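Muconate cycloisomerase (Azorhizobium caulinodans, PDB 3MY9) is a magnesium-binding member of the enolase superfamily, with a capping N-terminal domain set against a C-terminal barrel domain. Local coordinates at residues A149-M154 with G186-R191; V164-T169 with P219-Q224; E182-E187 with I192-D197; V255-V260 with A292-Y297; L323-Y328 with G348-P353. All coordinates share one frame; numbering follows the deposited sequence.

Overall arrangement
All five contacts lie in the C-terminal barrel domain. Interactions 1 and 3 share helix 174-188, and their centres are about 7 Å apart. M154 SD and M184 CE, 3.6 Å apart, join them. Interaction 2 lies next to interaction 3 in the same sheet, with centres about 9 Å apart, and holds E223 of the magnesium site. Interactions 4 and 5 reach this region from the later strands. E326 OE1 receives K166 NZ of interaction 2 at 2.5 Å. Y297 OH of interaction 4 lies 2.5 Å from the same E326 OE1. R195 NH1 of interaction 3 is 2.9 Å from L323 O of interaction 5. Interactions 1 and 4 are furthest apart, with centres about 31 Å from each other.

Interaction 1 of 5, residues A149-M154 with G186-R191; sequences ADLERM and GEFGER
M154 and F188 bring helix 147-157 and the end of helix 174-188 closest together, their CA atoms 9.3 Å apart. The two helices are neighbours in the outer layer of the barrel domain. The contact is apolar and centres on the F188 ring. M154 reaches this ring at two points along its chain. Its CB lies 3.8 Å from F188 CZ. CG sits beside the backbone N (chi1 -68°), and a bend at chi3 (74°) turns the terminal methyl toward the ring. M154 CE then comes to 3.8 Å from F188 CE2. The sulfur is further off, 5.4 Å from M154 SD to the F188 ring centroid, in an oblique Met-aromatic contact. L151 adds a methyl from one turn earlier, with CD1 4.2 Å from F188 CE2. I192 packs on M154, and V158 packs on F188, so the cluster is buried. E187 runs past at the more open side. Its carboxylate forms a salt bridge with R155, in the same helix as L151 and M154, which gives the helix pair a polar link. G189, with positive phi, is the first residue past the helix. Within the second segment, E187 CG lies 4.0 Å above the plane of the F188 ring, over its centre.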
# COMPACT_ATOMS: atom_id res chain seq x y z
N ALA A 149 15.13 -47.44 -10.84
CA ALA A 149 16.47 -47.18 -11.40
C ALA A 149 17.14 -46.02 -10.65
O ALA A 149 18.31 -46.10 -10.30
CB ALA A 149 16.38 -46.84 -12.89
N ASP A 150 16.38 -44.97 -10.40
CA ASP A 150 16.88 -43.80 -9.70
C ASP A 150 17.19 -44.08 -8.23
O ASP A 150 18.18 -43.57 -7.69
CB ASP A 150 15.90 -42.61 -9.82
CG ASP A 150 16.26 -41.64 -10.93
OD1 ASP A 150 17.38 -41.74 -11.48
OD2 ASP A 150 15.44 -40.74 -11.24
N LEU A 151 16.34 -44.88 -7.58
CA LEU A 151 16.52 -45.25 -6.18
C LEU A 151 17.85 -45.98 -5.95
O LEU A 151 18.51 -45.77 -4.94
CB LEU A 151 15.36 -46.12 -5.70
CG LEU A 151 15.32 -46.55 -4.21
CD1 LEU A 151 15.47 -45.33 -3.31
CD2 LEU A 151 14.03 -47.36 -3.85
N GLU A 152 18.22 -46.86 -6.88
CA GLU A 152 19.47 -47.59 -6.75
C GLU A 152 20.65 -46.65 -6.94
O GLU A 152 21.63 -46.74 -6.20
CB GLU A 152 19.52 -48.79 -7.70
CG GLU A 152 18.59 -49.91 -7.28
CD GLU A 152 19.10 -50.69 -6.06
OE1 GLU A 152 20.31 -51.04 -6.00
OE2 GLU A 152 18.28 -50.97 -5.16
N ARG A 153 20.54 -45.73 -7.90
CA ARG A 153 21.56 -44.68 -8.05
C ARG A 153 21.78 -43.92 -6.74
O ARG A 153 22.91 -43.80 -6.27
CB ARG A 153 21.19 -43.70 -9.17
CG ARG A 153 21.21 -44.34 -10.52
CD ARG A 153 20.90 -43.37 -11.63
NE ARG A 153 20.54 -44.07 -12.86
CZ ARG A 153 20.28 -43.51 -14.04
NH1 ARG A 153 20.34 -42.19 -14.20
NH2 ARG A 153 19.97 -44.29 -15.08
N MET A 154 20.69 -43.46 -6.14
CA MET A 154 20.76 -42.77 -4.84
C MET A 154 21.39 -43.67 -3.78
O MET A 154 22.21 -43.23 -2.98
CB MET A 154 19.35 -42.34 -4.38
CG MET A 154 18.74 -41.26 -5.24
SD MET A 154 17.07 -40.74 -4.79
CE MET A 154 17.52 -39.82 -3.34
N GLY A 186 11.57 -41.75 3.61
CA GLY A 186 11.60 -42.96 4.46
C GLY A 186 12.98 -43.62 4.60
O GLY A 186 13.36 -44.09 5.67
N GLU A 187 13.75 -43.66 3.52
CA GLU A 187 15.08 -44.25 3.58
C GLU A 187 16.18 -43.28 4.03
O GLU A 187 17.07 -43.65 4.81
CB GLU A 187 15.49 -44.78 2.21
CG GLU A 187 16.89 -45.44 2.24
CD GLU A 187 17.02 -46.59 1.29
OE1 GLU A 187 18.10 -47.24 1.27
OE2 GLU A 187 16.01 -46.85 0.58
N PHE A 188 16.12 -42.07 3.49
CA PHE A 188 17.22 -41.13 3.60
C PHE A 188 17.00 -40.03 4.64
O PHE A 188 17.95 -39.45 5.11
CB PHE A 188 17.48 -40.50 2.24
CG PHE A 188 17.94 -41.50 1.19
CD1 PHE A 188 19.21 -42.06 1.26
CD2 PHE A 188 17.13 -41.83 0.12
CE1 PHE A 188 19.63 -42.97 0.30
CE2 PHE A 188 17.55 -42.70 -0.86
CZ PHE A 188 18.79 -43.29 -0.77
N GLY A 189 15.74 -39.73 4.96
CA GLY A 189 15.43 -38.67 5.90
C GLY A 189 16.12 -37.39 5.47
O GLY A 189 16.00 -36.99 4.32
N GLU A 190 16.85 -36.76 6.40
CA GLU A 190 17.56 -35.51 6.12
C GLU A 190 19.01 -35.73 5.69
O GLU A 190 19.80 -34.77 5.58
CB GLU A 190 17.53 -34.59 7.34
CG GLU A 190 16.14 -34.09 7.77
CD GLU A 190 16.08 -33.72 9.26
OE1 GLU A 190 16.84 -32.80 9.69
OE2 GLU A 190 15.29 -34.36 10.01
N ARG A 191 19.38 -36.96 5.41
CA ARG A 191 20.70 -37.22 4.89
C ARG A 191 20.85 -36.74 3.44
O ARG A 191 21.96 -36.70 2.92
CB ARG A 191 21.02 -38.71 4.99
CG ARG A 191 21.04 -39.22 6.44
CD ARG A 191 20.69 -40.71 6.51
NE ARG A 191 21.39 -41.46 5.46
CZ ARG A 191 20.93 -42.54 4.84
NH1 ARG A 191 19.73 -43.05 5.13
NH2 ARG A 191 21.69 -43.13 3.91

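Interaction 2 of 5, residues V164-T169 with P219-Q224; sequences VFKMKT and PTFIEQ. With MG (magnesium ion), chain C.
K166 pairs with E223, a ligand of the magnesium ion, inside the mouth of the barrel. K166 NZ donates to E223 OE1 at 2.7 Å, in a salt bridge. The amine comes in on the syn side of the carboxylate, 33° out of its plane. The other oxygen, E223 OE2, binds the magnesium ion at 2.2 Å. Each oxygen of E223 thus has its own positive partner. Four waters and D248 complete the metal shell. Strands 164-168 and 222-223 belong to the parallel barrel of the enolase superfamily, with strand 193-197 between them. The K166 and E223 side chains bridge that gap and cross at about a right angle. The K166 chain bends at chi3 (-104°) on its way to the carboxylate. Its amine also forms salt bridges with E326 and D197. F221 flanks the lysine: K166 CE lies near the plane of the ring, at its edge, 4.5 Å from F221 CE1. The F221 ring also meets Y297 edge-to-face, and F205 of a second subunit packs on it.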
# COMPACT_ATOMS: atom_id res chain seq x y z
N VAL A 164 23.17 -33.63 -2.58
CA VAL A 164 22.22 -32.79 -3.27
C VAL A 164 21.53 -33.49 -4.43
O VAL A 164 22.19 -33.90 -5.37
CB VAL A 164 22.88 -31.53 -3.83
CG1 VAL A 164 21.79 -30.63 -4.52
CG2 VAL A 164 23.57 -30.76 -2.72
N PHE A 165 20.20 -33.59 -4.35
CA PHE A 165 19.38 -34.19 -5.38
C PHE A 165 18.25 -33.27 -5.80
O PHE A 165 17.63 -32.62 -4.95
CB PHE A 165 18.81 -35.50 -4.86
CG PHE A 165 19.86 -36.53 -4.61
CD1 PHE A 165 20.21 -37.43 -5.61
CD2 PHE A 165 20.57 -36.54 -3.41
CE1 PHE A 165 21.24 -38.35 -5.41
CE2 PHE A 165 21.60 -37.47 -3.20
CZ PHE A 165 21.93 -38.37 -4.20
N LYS A 166 18.00 -33.18 -7.10
CA LYS A 166 16.84 -32.42 -7.57
C LYS A 166 15.84 -33.29 -8.32
O LYS A 166 16.17 -33.84 -9.35
CB LYS A 166 17.27 -31.27 -8.45
CG LYS A 166 16.13 -30.28 -8.66
CD LYS A 166 16.39 -29.47 -9.93
CE LYS A 166 16.86 -28.11 -9.66
NZ LYS A 166 17.13 -27.52 -11.03
N MET A 167 14.61 -33.40 -7.82
CA MET A 167 13.60 -34.26 -8.44
C MET A 167 12.80 -33.39 -9.40
O MET A 167 12.29 -32.34 -9.01
CB MET A 167 12.67 -34.91 -7.37
CG MET A 167 11.76 -36.11 -7.86
SD MET A 167 10.43 -36.50 -6.65
CE MET A 167 9.34 -37.45 -7.71
N LYS A 168 12.71 -33.82 -10.65
CA LYS A 168 11.77 -33.26 -11.58
C LYS A 168 10.35 -33.68 -11.18
O LYS A 168 10.06 -34.86 -10.98
CB LYS A 168 12.12 -33.74 -12.98
CG LYS A 168 11.51 -32.98 -14.11
CD LYS A 168 12.16 -33.47 -15.44
CE LYS A 168 11.22 -33.39 -16.63
NZ LYS A 168 11.36 -34.57 -17.58
N THR A 169 9.47 -32.71 -11.03
CA THR A 169 8.13 -33.00 -10.55
C THR A 169 7.13 -32.41 -11.52
O THR A 169 7.49 -31.58 -12.35
CB THR A 169 7.90 -32.37 -9.15
OG1 THR A 169 8.36 -31.03 -9.18
CG2 THR A 169 8.63 -33.10 -8.04
N PRO A 219 11.17 -30.05 1.19
CA PRO A 219 12.31 -29.92 0.28
C PRO A 219 13.11 -28.65 0.60
O PRO A 219 12.58 -27.71 1.17
CB PRO A 219 11.65 -29.82 -1.08
CG PRO A 219 10.28 -29.36 -0.82
CD PRO A 219 9.89 -29.92 0.49
N THR A 220 14.40 -28.64 0.27
CA THR A 220 15.24 -27.45 0.49
C THR A 220 14.71 -26.28 -0.29
O THR A 220 14.71 -25.18 0.21
CB THR A 220 16.70 -27.76 0.16
OG1 THR A 220 17.13 -28.76 1.07
CG2 THR A 220 17.63 -26.51 0.28
N PHE A 221 14.26 -26.50 -1.52
CA PHE A 221 13.52 -25.46 -2.23
C PHE A 221 12.68 -26.07 -3.32
O PHE A 221 12.90 -27.21 -3.71
CB PHE A 221 14.43 -24.32 -2.77
CG PHE A 221 15.48 -24.76 -3.84
CD1 PHE A 221 15.09 -25.18 -5.11
CD2 PHE A 221 16.84 -24.62 -3.58
CE1 PHE A 221 16.04 -25.53 -6.08
CE2 PHE A 221 17.81 -24.97 -4.54
CZ PHE A 221 17.42 -25.44 -5.79
N ILE A 222 11.73 -25.30 -3.82
CA ILE A 222 10.92 -25.69 -4.98
C ILE A 222 11.20 -24.67 -6.08
O ILE A 222 11.07 -23.46 -5.87
CB ILE A 222 9.45 -25.68 -4.63
CG1 ILE A 222 9.15 -26.76 -3.56
CG2 ILE A 222 8.61 -25.91 -5.88
CD1 ILE A 222 7.77 -26.66 -2.97
N GLU A 223 11.65 -25.14 -7.24
CA GLU A 223 12.06 -24.24 -8.33
C GLU A 223 10.95 -23.88 -9.30
O GLU A 223 10.28 -24.76 -9.85
CB GLU A 223 13.27 -24.82 -9.09
CG GLU A 223 13.70 -24.03 -10.32
CD GLU A 223 15.09 -24.44 -10.85
OE1 GLU A 223 15.78 -25.28 -10.22
OE2 GLU A 223 15.49 -23.93 -11.91
N GLN A 224 10.74 -22.57 -9.45
CA GLN A 224 9.89 -21.94 -10.46
C GLN A 224 8.71 -22.82 -10.91
O GLN A 224 8.67 -23.32 -12.04
CB GLN A 224 10.79 -21.54 -11.67
CG GLN A 224 10.18 -20.60 -12.69
CD GLN A 224 10.14 -19.15 -12.18
OE1 GLN A 224 11.11 -18.67 -11.61
NE2 GLN A 224 9.02 -18.45 -12.40
MG MG C . 15.06 -23.92 -14.05
O HOH W 1 14.78 -23.72 -16.07
O HOH W 2 13.02 -23.26 -13.99
O HOH W 3 14.22 -25.79 -14.22
O HOH W 4 17.04 -24.85 -14.64

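Interaction 3 of 5, residues E182-E187 with I192-D197; sequences ETMRGE and IDLRLD
This is a buried helix-on-strand contact between the helical layer and the strand barrel, where R185 and M184 of helix 174-188 meet I192 and L194. R185 carries the polar part. Its NH1 donates to I192 O at 3.3 Å, with an N-H...O angle of 148°. The oxygen lies in the guanidinium plane, but the nitrogen sits above the carbonyl plane, 35° out of it. Water 5 is also in the guanidinium plane. It accepts from R185 NH2 at 2.9 Å and from L194 N at 3.1 Å. Helix 174-188 is the helix of the beta-alpha-beta unit that links strands 164-168 and 193-197, and R185 ties its end to the start of the second strand. G189 O and F217 O take further bonds from R185, so several acceptors fix the rotation of the group. A bend at chi2 (-50°) swings the R185 guanidinium over toward the strand. L194 covers one face of the R185 guanidinium, its CD2 4.2 Å above the plane. M184 adds an apolar touch, its SD 4.3 Å from L194 CD1. On the strand itself, R195 grips D193 side-on. R195 NE reaches D193 OD1 at 2.8 Å, and R195 NH2 reaches D193 OD2 at 2.9 Å.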
# COMPACT_ATOMS: atom_id res chain seq x y z
N GLU A 182 7.70 -39.97 -0.50
CA GLU A 182 7.56 -40.73 0.74
C GLU A 182 8.64 -41.79 0.85
O GLU A 182 9.21 -41.96 1.92
CB GLU A 182 6.19 -41.42 0.86
CG GLU A 182 5.82 -41.74 2.32
CD GLU A 182 5.30 -40.50 3.09
OE1 GLU A 182 4.15 -40.04 2.80
OE2 GLU A 182 6.04 -39.99 3.97
N THR A 183 8.90 -42.52 -0.24
CA THR A 183 9.94 -43.56 -0.23
C THR A 183 11.31 -42.94 -0.00
O THR A 183 12.10 -43.46 0.76
CB THR A 183 9.97 -44.37 -1.55
OG1 THR A 183 8.67 -44.90 -1.83
CG2 THR A 183 11.01 -45.48 -1.49
N MET A 184 11.58 -41.81 -0.65
CA MET A 184 12.86 -41.10 -0.49
C MET A 184 13.09 -40.59 0.93
O MET A 184 14.18 -40.74 1.47
CB MET A 184 12.98 -39.93 -1.46
CG MET A 184 13.52 -40.28 -2.85
SD MET A 184 13.42 -38.85 -3.95
CE MET A 184 13.78 -39.49 -5.54
N ARG A 185 12.08 -39.96 1.54
CA ARG A 185 12.23 -39.48 2.92
C ARG A 185 12.28 -40.67 3.90
O ARG A 185 13.00 -40.60 4.89
CB ARG A 185 11.12 -38.48 3.31
CG ARG A 185 11.29 -37.06 2.72
CD ARG A 185 12.68 -36.48 2.92
NE ARG A 185 12.73 -35.05 2.66
CZ ARG A 185 13.84 -34.32 2.53
NH1 ARG A 185 15.06 -34.86 2.66
NH2 ARG A 185 13.73 -33.01 2.31
N GLY A 186 11.57 -41.75 3.61
CA GLY A 186 11.60 -42.96 4.46
C GLY A 186 12.98 -43.62 4.60
O GLY A 186 13.36 -44.09 5.67
N GLU A 187 13.75 -43.66 3.52
CA GLU A 187 15.08 -44.25 3.58
C GLU A 187 16.18 -43.28 4.03
O GLU A 187 17.07 -43.65 4.81
CB GLU A 187 15.49 -44.78 2.21
CG GLU A 187 16.89 -45.44 2.24
CD GLU A 187 17.02 -46.59 1.29
OE1 GLU A 187 18.10 -47.24 1.27
OE2 GLU A 187 16.01 -46.85 0.58
N ILE A 192 19.73 -36.42 2.79
CA ILE A 192 19.77 -35.83 1.46
C ILE A 192 19.19 -34.43 1.51
O ILE A 192 18.25 -34.17 2.25
CB ILE A 192 19.03 -36.67 0.38
CG1 ILE A 192 17.54 -36.80 0.70
CG2 ILE A 192 19.70 -38.05 0.21
CD1 ILE A 192 16.76 -37.39 -0.41
N ASP A 193 19.80 -33.56 0.72
CA ASP A 193 19.39 -32.22 0.49
C ASP A 193 18.55 -32.30 -0.79
O ASP A 193 19.10 -32.25 -1.89
CB ASP A 193 20.63 -31.33 0.34
CG ASP A 193 20.30 -29.88 -0.04
OD1 ASP A 193 19.13 -29.56 -0.33
OD2 ASP A 193 21.24 -29.05 -0.06
N LEU A 194 17.23 -32.43 -0.64
CA LEU A 194 16.34 -32.74 -1.73
C LEU A 194 15.65 -31.48 -2.24
O LEU A 194 15.00 -30.79 -1.46
CB LEU A 194 15.27 -33.73 -1.26
CG LEU A 194 14.19 -34.15 -2.27
CD1 LEU A 194 14.80 -34.78 -3.50
CD2 LEU A 194 13.19 -35.13 -1.63
N ARG A 195 15.76 -31.22 -3.54
CA ARG A 195 15.10 -30.09 -4.17
C ARG A 195 14.11 -30.61 -5.19
O ARG A 195 14.29 -31.71 -5.73
CB ARG A 195 16.14 -29.21 -4.88
CG ARG A 195 17.11 -28.51 -3.93
CD ARG A 195 18.47 -29.20 -3.91
NE ARG A 195 19.37 -28.58 -2.96
CZ ARG A 195 20.31 -27.71 -3.29
NH1 ARG A 195 20.49 -27.32 -4.54
NH2 ARG A 195 21.07 -27.22 -2.35
N LEU A 196 13.04 -29.85 -5.45
CA LEU A 196 12.05 -30.24 -6.47
C LEU A 196 12.02 -29.17 -7.55
O LEU A 196 12.16 -27.99 -7.26
CB LEU A 196 10.64 -30.35 -5.89
CG LEU A 196 10.48 -31.16 -4.60
CD1 LEU A 196 8.99 -31.21 -4.14
CD2 LEU A 196 10.97 -32.57 -4.81
N ASP A 197 11.78 -29.58 -8.78
CA ASP A 197 11.70 -28.64 -9.89
C ASP A 197 10.48 -28.95 -10.75
O ASP A 197 10.42 -30.00 -11.33
CB ASP A 197 12.96 -28.79 -10.73
CG ASP A 197 13.12 -27.69 -11.77
OD1 ASP A 197 14.24 -27.60 -12.30
OD2 ASP A 197 12.17 -26.89 -11.99
O HOH W 5 16.04 -31.36 2.01

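Interaction 4 of 5, residues V255-V260 with A292-Y297; sequences VDLMEV and AGLPGY
No flat group lies where L257 and V260 meet L294, so there are no ring faces or edges to fill. The contact is made by branched aliphatic methyls. Within these segments the one aromatic ring belongs to Y297, well away from helix 254-263, and it meets the ring of F221 edge-to-face. A single methyl, L294 CD1, makes both touches. It lies 3.9 Å from L257 CD1 and 4.4 Å from V260 CG1, so it meets two successive turns of the helix. The L257 and L294 side chains run antiparallel as they pass. With CG anti to the backbone N (chi1 178°), L257 carries its CD1 to the L294 methyl. V261 also packs on L294. L257 is buried further by L285, I288 and A289 of helix 279-292, and by I269 of strand 268-270. Other copies of the protein lie close by. P295 packs on F205 of a second subunit, and E259 forms a salt bridge with R263 of a fourth subunit. G293, with positive phi, ends helix 279-292 in a Schellman motif. L294 and P295 then lead into strand 296-297, the helix-to-strand return of a beta/alpha barrel.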
# COMPACT_ATOMS: atom_id res chain seq x y z
N VAL A 255 17.68 -6.09 -12.50
CA VAL A 255 16.36 -5.48 -12.55
C VAL A 255 15.23 -6.43 -12.09
O VAL A 255 14.37 -6.03 -11.31
CB VAL A 255 16.03 -4.96 -13.97
CG1 VAL A 255 14.62 -4.40 -13.97
CG2 VAL A 255 17.04 -3.90 -14.41
N ASP A 256 15.23 -7.66 -12.59
CA ASP A 256 14.23 -8.63 -12.18
C ASP A 256 14.36 -8.83 -10.66
O ASP A 256 13.36 -8.93 -9.95
CB ASP A 256 14.39 -10.01 -12.87
CG ASP A 256 14.16 -9.97 -14.38
OD1 ASP A 256 13.55 -9.02 -14.90
OD2 ASP A 256 14.60 -10.92 -15.06
N LEU A 257 15.58 -8.92 -10.17
CA LEU A 257 15.80 -9.25 -8.79
C LEU A 257 15.21 -8.15 -7.90
O LEU A 257 14.51 -8.47 -6.95
CB LEU A 257 17.28 -9.47 -8.48
CG LEU A 257 17.62 -9.77 -7.01
CD1 LEU A 257 16.90 -11.03 -6.50
CD2 LEU A 257 19.12 -9.91 -6.87
N MET A 258 15.43 -6.88 -8.23
CA MET A 258 14.82 -5.80 -7.44
C MET A 258 13.30 -5.90 -7.37
O MET A 258 12.70 -5.61 -6.33
CB MET A 258 15.24 -4.39 -7.90
CG MET A 258 16.70 -4.04 -7.51
SD MET A 258 17.19 -3.88 -5.74
CE MET A 258 15.91 -4.65 -4.80
N GLU A 259 12.67 -6.34 -8.46
CA GLU A 259 11.21 -6.53 -8.45
C GLU A 259 10.81 -7.78 -7.65
O GLU A 259 9.79 -7.78 -6.96
CB GLU A 259 10.69 -6.60 -9.86
CG GLU A 259 9.17 -6.51 -9.93
CD GLU A 259 8.61 -5.16 -9.45
OE1 GLU A 259 9.27 -4.10 -9.57
OE2 GLU A 259 7.48 -5.17 -8.93
N VAL A 260 11.59 -8.85 -7.75
CA VAL A 260 11.35 -10.04 -6.97
C VAL A 260 11.42 -9.67 -5.46
O VAL A 260 10.57 -10.10 -4.69
CB VAL A 260 12.34 -11.17 -7.36
CG1 VAL A 260 12.38 -12.30 -6.34
CG2 VAL A 260 12.01 -11.70 -8.78
N ALA A 292 19.26 -8.67 0.61
CA ALA A 292 17.85 -9.04 0.73
C ALA A 292 17.60 -10.38 1.40
O ALA A 292 16.46 -10.72 1.64
CB ALA A 292 17.16 -9.04 -0.63
N GLY A 293 18.65 -11.13 1.69
CA GLY A 293 18.54 -12.42 2.36
C GLY A 293 18.10 -13.53 1.43
O GLY A 293 17.53 -14.50 1.89
N LEU A 294 18.37 -13.40 0.14
CA LEU A 294 18.02 -14.44 -0.84
C LEU A 294 19.28 -15.19 -1.27
O LEU A 294 20.14 -14.60 -1.90
CB LEU A 294 17.31 -13.84 -2.06
CG LEU A 294 16.08 -12.90 -1.83
CD1 LEU A 294 15.47 -12.59 -3.19
CD2 LEU A 294 15.02 -13.51 -0.96
N PRO A 295 19.43 -16.47 -0.89
CA PRO A 295 20.58 -17.23 -1.40
C PRO A 295 20.49 -17.50 -2.92
O PRO A 295 19.42 -17.56 -3.51
CB PRO A 295 20.53 -18.57 -0.63
CG PRO A 295 19.51 -18.41 0.39
CD PRO A 295 18.62 -17.25 0.05
N GLY A 296 21.66 -17.64 -3.53
CA GLY A 296 21.76 -17.97 -4.91
C GLY A 296 22.13 -19.41 -5.13
O GLY A 296 22.80 -20.07 -4.29
N TYR A 297 21.70 -19.88 -6.29
CA TYR A 297 21.98 -21.21 -6.79
C TYR A 297 22.65 -21.01 -8.14
O TYR A 297 22.27 -20.12 -8.88
CB TYR A 297 20.65 -21.92 -6.91
CG TYR A 297 20.67 -23.30 -7.53
CD1 TYR A 297 21.47 -24.30 -7.01
CD2 TYR A 297 19.83 -23.61 -8.61
CE1 TYR A 297 21.48 -25.56 -7.55
CE2 TYR A 297 19.84 -24.91 -9.17
CZ TYR A 297 20.65 -25.86 -8.62
OH TYR A 297 20.68 -27.15 -9.11

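Interaction 5 of 5, residues L323-Y328 with G348-P353; sequences LGCEFY and GHVIVP
V350 meets C325 and F327 where strand 349-351 faces segment 323-328, next to barrel strand 135-142. Strand 349-351 runs antiparallel to strand 135-142 in the sheet, and C325 forms backbone bonds with P137 and S139. G348 opens the segment, with backbone angles (phi 90°, psi 16°) at which a side chain would strike the preceding carbonyl. H349 points away from segment 323-328, and I351 CD1 meets the edge of its ring in plane. V350 turns toward the other segment. The V350 CA is 8.7 Å from the CA of C325, so the side chains have to bridge the gap. V350 has CG1 anti to the backbone N (chi1 173°), and the other methyl does the touching. V350 CG2 lies 4.3 Å from C325 SG. I343 also packs on V350, and L138 packs on both C325 and F327. V352 and P353 follow and pack on helix 305-316, V352 on A316 and P353 on Q313. The same V350 CG2 lies 4.2 Å from F327 CZ, the far end of the ring.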
# COMPACT_ATOMS: atom_id res chain seq x y z
N LEU A 323 23.87 -22.51 -2.71
CA LEU A 323 22.99 -23.66 -2.96
C LEU A 323 23.55 -24.71 -3.94
O LEU A 323 22.87 -25.69 -4.22
CB LEU A 323 21.63 -23.16 -3.44
CG LEU A 323 20.84 -22.45 -2.34
CD1 LEU A 323 19.64 -21.67 -2.95
CD2 LEU A 323 20.40 -23.48 -1.30
N GLY A 324 24.80 -24.53 -4.40
CA GLY A 324 25.46 -25.50 -5.30
C GLY A 324 25.13 -25.17 -6.76
O GLY A 324 24.78 -24.01 -7.07
N CYS A 325 25.25 -26.16 -7.64
CA CYS A 325 25.01 -25.97 -9.06
C CYS A 325 24.59 -27.27 -9.70
O CYS A 325 24.53 -28.30 -9.03
CB CYS A 325 26.26 -25.41 -9.75
SG CYS A 325 27.65 -26.61 -9.79
N GLU A 326 24.25 -27.23 -10.98
CA GLU A 326 23.96 -28.45 -11.75
C GLU A 326 24.38 -28.29 -13.20
O GLU A 326 24.59 -27.17 -13.66
CB GLU A 326 22.47 -28.80 -11.72
CG GLU A 326 21.60 -27.83 -12.51
CD GLU A 326 20.13 -28.12 -12.31
OE1 GLU A 326 19.61 -27.71 -11.28
OE2 GLU A 326 19.52 -28.80 -13.18
N PHE A 327 24.47 -29.40 -13.92
CA PHE A 327 24.86 -29.36 -15.34
C PHE A 327 23.66 -29.25 -16.30
O PHE A 327 22.61 -29.86 -16.06
CB PHE A 327 25.69 -30.60 -15.70
CG PHE A 327 27.04 -30.64 -15.04
CD1 PHE A 327 27.79 -29.49 -14.87
CD2 PHE A 327 27.57 -31.85 -14.63
CE1 PHE A 327 29.05 -29.54 -14.28
CE2 PHE A 327 28.84 -31.92 -14.05
CZ PHE A 327 29.58 -30.76 -13.87
N TYR A 328 23.86 -28.50 -17.39
CA TYR A 328 22.82 -28.10 -18.37
C TYR A 328 21.75 -29.16 -18.63
O TYR A 328 20.53 -28.89 -18.54
CB TYR A 328 23.47 -27.69 -19.71
CG TYR A 328 22.55 -26.93 -20.66
CD1 TYR A 328 22.39 -27.34 -21.98
CD2 TYR A 328 21.86 -25.79 -20.23
CE1 TYR A 328 21.55 -26.63 -22.86
CE2 TYR A 328 21.02 -25.08 -21.09
CZ TYR A 328 20.86 -25.50 -22.41
OH TYR A 328 20.03 -24.80 -23.26
N GLY A 348 30.04 -35.69 -5.31
CA GLY A 348 28.96 -34.71 -5.21
C GLY A 348 29.35 -33.26 -5.28
O GLY A 348 28.53 -32.39 -4.96
N HIS A 349 30.56 -32.97 -5.75
CA HIS A 349 31.01 -31.58 -5.84
C HIS A 349 31.95 -31.38 -7.01
O HIS A 349 32.74 -32.26 -7.33
CB HIS A 349 31.67 -31.11 -4.54
CG HIS A 349 32.81 -31.97 -4.08
ND1 HIS A 349 32.70 -32.87 -3.05
CD2 HIS A 349 34.09 -32.05 -4.51
CE1 HIS A 349 33.86 -33.48 -2.86
NE2 HIS A 349 34.72 -33.00 -3.74
N VAL A 350 31.87 -30.21 -7.63
CA VAL A 350 32.84 -29.80 -8.64
C VAL A 350 34.12 -29.31 -7.95
O VAL A 350 34.05 -28.61 -6.95
CB VAL A 350 32.28 -28.64 -9.52
CG1 VAL A 350 33.35 -28.11 -10.46
CG2 VAL A 350 31.07 -29.09 -10.29
N ILE A 351 35.28 -29.67 -8.48
CA ILE A 351 36.56 -29.21 -7.93
C ILE A 351 36.90 -27.95 -8.68
O ILE A 351 36.89 -27.96 -9.92
CB ILE A 351 37.67 -30.23 -8.09
CG1 ILE A 351 37.18 -31.60 -7.65
CG2 ILE A 351 38.92 -29.81 -7.28
CD1 ILE A 351 36.80 -31.64 -6.21
N VAL A 352 37.09 -26.84 -7.96
CA VAL A 352 37.37 -25.56 -8.61
C VAL A 352 38.80 -25.65 -9.12
O VAL A 352 39.73 -25.83 -8.32
CB VAL A 352 37.16 -24.32 -7.68
CG1 VAL A 352 37.51 -23.03 -8.40
CG2 VAL A 352 35.71 -24.24 -7.20
N PRO A 353 38.99 -25.59 -10.45
CA PRO A 353 40.32 -25.79 -11.01
C PRO A 353 41.29 -24.77 -10.48
O PRO A 353 40.94 -23.60 -10.33
CB PRO A 353 40.10 -25.54 -12.51
CG PRO A 353 38.96 -24.59 -12.54
CD PRO A 353 38.06 -25.10 -11.47